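Fluvirucin B1 DH domain from module 1 (Actinomadura vulgaris, PDB 6OBV) probably dehydrates a beta-hydroxyacyl intermediate to the corresponding enoyl product in the first extension module of the fluvirucin B1 polyketide synthase. Local coordinates at residues Leu66-Val71 / Asp213-Ala218. Residues are numbered along the deposited sequence; the frame is centred on the assembly and turned at random.
Sequences LADHGV and DEREAA
Asp-68 turns its carboxylate to the edge of the Arg-215 guanidinium, where OD2 lies near the guanidinium plane and 3.8 Å from NH2 of Arg-215. At that separation the pair is a long salt bridge, held by charge rather than by a direct hydrogen bond, and the two flat groups are tilted 27° against each other. The arginine chain runs extended as far as CD, with CG anti to the backbone N (chi1 -163°); the bend at chi3 then brings the guanidinium alongside Glu-216 and nearer to Asp-68.

At Glu-216 the grip is much tighter. NE of Arg-215 donates to OE2 of Glu-216 at 2.9 Å, and NH2 of Arg-215 donates to the same OE2 at 3.0 Å, a side-on fork in which one oxygen of a buried carboxylate accepts twice. OE2 is met on its syn side, and the donors come from opposite faces of the carboxylate plane. Two bonds to a neighbour on the same helix should restrain the guanidinium's rotation. The arginine thus sits between two carboxylates whose oxygens, Asp-68 OD2 and Glu-216 OE2, are 5.7 Å apart, and its positive charge probably eases their mutual repulsion.

Asp-68 has a stronger partner of its own: OD2 also accepts from the backbone N of Ala-192, just beyond strand 187-189, which pairs with strand 69-71. Glu-216 packs on Ala-192 as well, so that residue touches both acids. In this salt-bridge network, exposed Arg-215 joins partly exposed Asp-68 to buried Glu-216, linking the two halves of a double-hotdog dehydratase. It lies beside the family's signatures: Ala-192 falls in GYxYGPxF, and His-69 heads an HxxxGxxxxP-like motif, which in related dehydratases carries the catalytic histidine.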
ATOM      1  N   LEU A  66      -6.792  18.509  15.124  1.00 35.35           N
ATOM      2  CA  LEU A  66      -8.047  17.871  14.717  1.00 34.15           C
ATOM      3  C   LEU A  66      -9.195  18.249  15.635  1.00 32.91           C
ATOM      4  O   LEU A  66     -10.315  18.497  15.173  1.00 31.71           O
ATOM      5  CB  LEU A  66      -7.897  16.354  14.712  1.00 33.04           C
ATOM      6  CG  LEU A  66      -7.112  15.713  13.578  1.00 34.22           C
ATOM      7  CD1 LEU A  66      -6.875  14.255  13.944  1.00 28.14           C
ATOM      8  CD2 LEU A  66      -7.861  15.843  12.259  1.00 33.53           C
ATOM      9  N   ALA A  67      -8.932  18.314  16.940  1.00 35.86           N
ATOM     10  CA  ALA A  67      -9.982  18.529  17.924  1.00 36.31           C
ATOM     11  C   ALA A  67     -10.639  19.885  17.803  1.00 33.62           C
ATOM     12  O   ALA A  67     -11.654  20.115  18.460  1.00 37.33           O
ATOM     13  CB  ALA A  67      -9.426  18.376  19.342  1.00 36.39           C
ATOM     14  N   ASP A  68     -10.099  20.776  16.982  1.00 32.15           N
ATOM     15  CA  ASP A  68     -10.464  22.180  17.008  1.00 33.23           C
ATOM     16  C   ASP A  68     -11.210  22.631  15.763  1.00 32.35           C
ATOM     17  O   ASP A  68     -11.330  23.840  15.530  1.00 32.49           O
ATOM     18  CB  ASP A  68      -9.207  23.023  17.185  1.00 37.09           C
ATOM     19  CG  ASP A  68      -8.717  23.029  18.600  1.00 43.40           C
ATOM     20  OD1 ASP A  68      -9.447  22.534  19.478  1.00 48.55           O
ATOM     21  OD2 ASP A  68      -7.601  23.535  18.835  1.00 49.28           O
ATOM     22  N   HIS A  69     -11.690  21.706  14.939  1.00 33.93           N
ATOM     23  CA  HIS A  69     -12.503  22.061  13.778  1.00 30.87           C
ATOM     24  C   HIS A  69     -13.697  21.128  13.728  1.00 32.18           C
ATOM     25  O   HIS A  69     -13.534  19.902  13.698  1.00 32.92           O
ATOM     26  CB  HIS A  69     -11.706  21.975  12.479  1.00 30.65           C
ATOM     27  CG  HIS A  69     -12.526  22.203  11.247  1.00 31.99           C
ATOM     28  ND1 HIS A  69     -13.115  21.178  10.540  1.00 32.24           N
ATOM     29  CD2 HIS A  69     -12.845  23.343  10.590  1.00 32.88           C
ATOM     30  CE1 HIS A  69     -13.761  21.674   9.498  1.00 29.73           C
ATOM     31  NE2 HIS A  69     -13.615  22.987   9.507  1.00 33.17           N
ATOM     32  N   GLY A  70     -14.887  21.701  13.734  1.00 33.51           N
ATOM     33  CA  GLY A  70     -16.068  20.893  13.581  1.00 32.55           C
ATOM     34  C   GLY A  70     -17.299  21.742  13.441  1.00 38.09           C
ATOM     35  O   GLY A  70     -17.236  22.901  13.031  1.00 43.06           O
ATOM     36  N   VAL A  71     -18.430  21.133  13.783  1.00 35.65           N
ATOM     37  CA  VAL A  71     -19.715  21.806  13.833  1.00 40.26           C
ATOM     38  C   VAL A  71     -20.388  21.345  15.109  1.00 48.07           C
ATOM     39  O   VAL A  71     -20.572  20.138  15.310  1.00 52.96           O
ATOM     40  CB  VAL A  71     -20.587  21.485  12.611  1.00 41.11           C
ATOM     41  CG1 VAL A  71     -21.941  22.096  12.776  1.00 42.83           C
ATOM     42  CG2 VAL A  71     -19.920  21.998  11.350  1.00 45.26           C
ATOM     43  N   ASP A 213      -1.329  29.259  15.489  1.00 37.05           N
ATOM     44  CA  ASP A 213      -0.868  29.176  16.870  1.00 41.96           C
ATOM     45  C   ASP A 213       0.527  28.565  16.919  1.00 41.56           C
ATOM     46  O   ASP A 213       0.974  27.891  15.984  1.00 46.18           O
ATOM     47  CB  ASP A 213      -1.803  28.306  17.705  1.00 45.68           C
ATOM     48  CG  ASP A 213      -2.907  29.083  18.362  1.00 50.61           C
ATOM     49  OD1 ASP A 213      -3.146  30.259  17.992  1.00 54.76           O
ATOM     50  OD2 ASP A 213      -3.545  28.488  19.257  1.00 51.99           O
ATOM     51  N   GLU A 214       1.208  28.765  18.048  1.00 42.56           N
ATOM     52  CA  GLU A 214       2.571  28.256  18.155  1.00 44.10           C
ATOM     53  C   GLU A 214       2.613  26.735  18.019  1.00 43.39           C
ATOM     54  O   GLU A 214       3.529  26.194  17.383  1.00 41.60           O
ATOM     55  CB  GLU A 214       3.209  28.732  19.460  1.00 52.94           C
ATOM     56  CG  GLU A 214       3.875  30.112  19.301  1.00 57.73           C
ATOM     57  CD  GLU A 214       4.390  30.711  20.602  1.00 70.33           C
ATOM     58  OE1 GLU A 214       3.575  31.321  21.330  1.00 74.19           O
ATOM     59  OE2 GLU A 214       5.610  30.595  20.886  1.00 71.51           O
ATOM     60  N   ARG A 215       1.603  26.027  18.545  1.00 40.80           N
ATOM     61  CA  ARG A 215       1.635  24.563  18.482  1.00 46.83           C
ATOM     62  C   ARG A 215       1.626  24.065  17.042  1.00 42.53           C
ATOM     63  O   ARG A 215       2.361  23.131  16.697  1.00 44.22           O
ATOM     64  CB  ARG A 215       0.465  23.947  19.257  1.00 48.28           C
ATOM     65  CG  ARG A 215       0.656  22.448  19.574  1.00 45.49           C
ATOM     66  CD  ARG A 215      -0.561  21.852  20.284  1.00 43.98           C
ATOM     67  NE  ARG A 215      -1.767  22.138  19.512  1.00 45.09           N
ATOM     68  CZ  ARG A 215      -3.010  21.914  19.924  1.00 43.83           C
ATOM     69  NH1 ARG A 215      -3.241  21.389  21.122  1.00 40.49           N
ATOM     70  NH2 ARG A 215      -4.027  22.218  19.126  1.00 40.14           N
ATOM     71  N   GLU A 216       0.810  24.679  16.188  1.00 39.12           N
ATOM     72  CA  GLU A 216       0.744  24.290  14.782  1.00 37.45           C
ATOM     73  C   GLU A 216       1.885  24.895  13.969  1.00 44.23           C
ATOM     74  O   GLU A 216       2.322  24.292  12.976  1.00 41.11           O
ATOM     75  CB  GLU A 216      -0.605  24.709  14.185  1.00 32.39           C
ATOM     76  CG  GLU A 216      -1.768  23.806  14.594  1.00 32.47           C
ATOM     77  CD  GLU A 216      -2.108  23.922  16.059  1.00 32.21           C
ATOM     78  OE1 GLU A 216      -2.161  25.068  16.540  1.00 32.42           O
ATOM     79  OE2 GLU A 216      -2.300  22.872  16.725  1.00 30.68           O
ATOM     80  N   ALA A 217       2.371  26.079  14.364  1.00 43.52           N
ATOM     81  CA  ALA A 217       3.523  26.673  13.693  1.00 45.60           C
ATOM     82  C   ALA A 217       4.753  25.783  13.790  1.00 47.61           C
ATOM     83  O   ALA A 217       5.574  25.760  12.868  1.00 50.44           O
ATOM     84  CB  ALA A 217       3.830  28.050  14.285  1.00 47.13           C
ATOM     85  N   ALA A 218       4.897  25.043  14.896  1.00 45.94           N
ATOM     86  CA  ALA A 218       6.061  24.181  15.070  1.00 48.94           C
ATOM     87  C   ALA A 218       6.068  23.017  14.087  1.00 54.99           C
ATOM     88  O   ALA A 218       7.141  22.538  13.708  1.00 59.90           O
ATOM     89  CB  ALA A 218       6.110  23.645  16.499  1.00 47.14           C
TER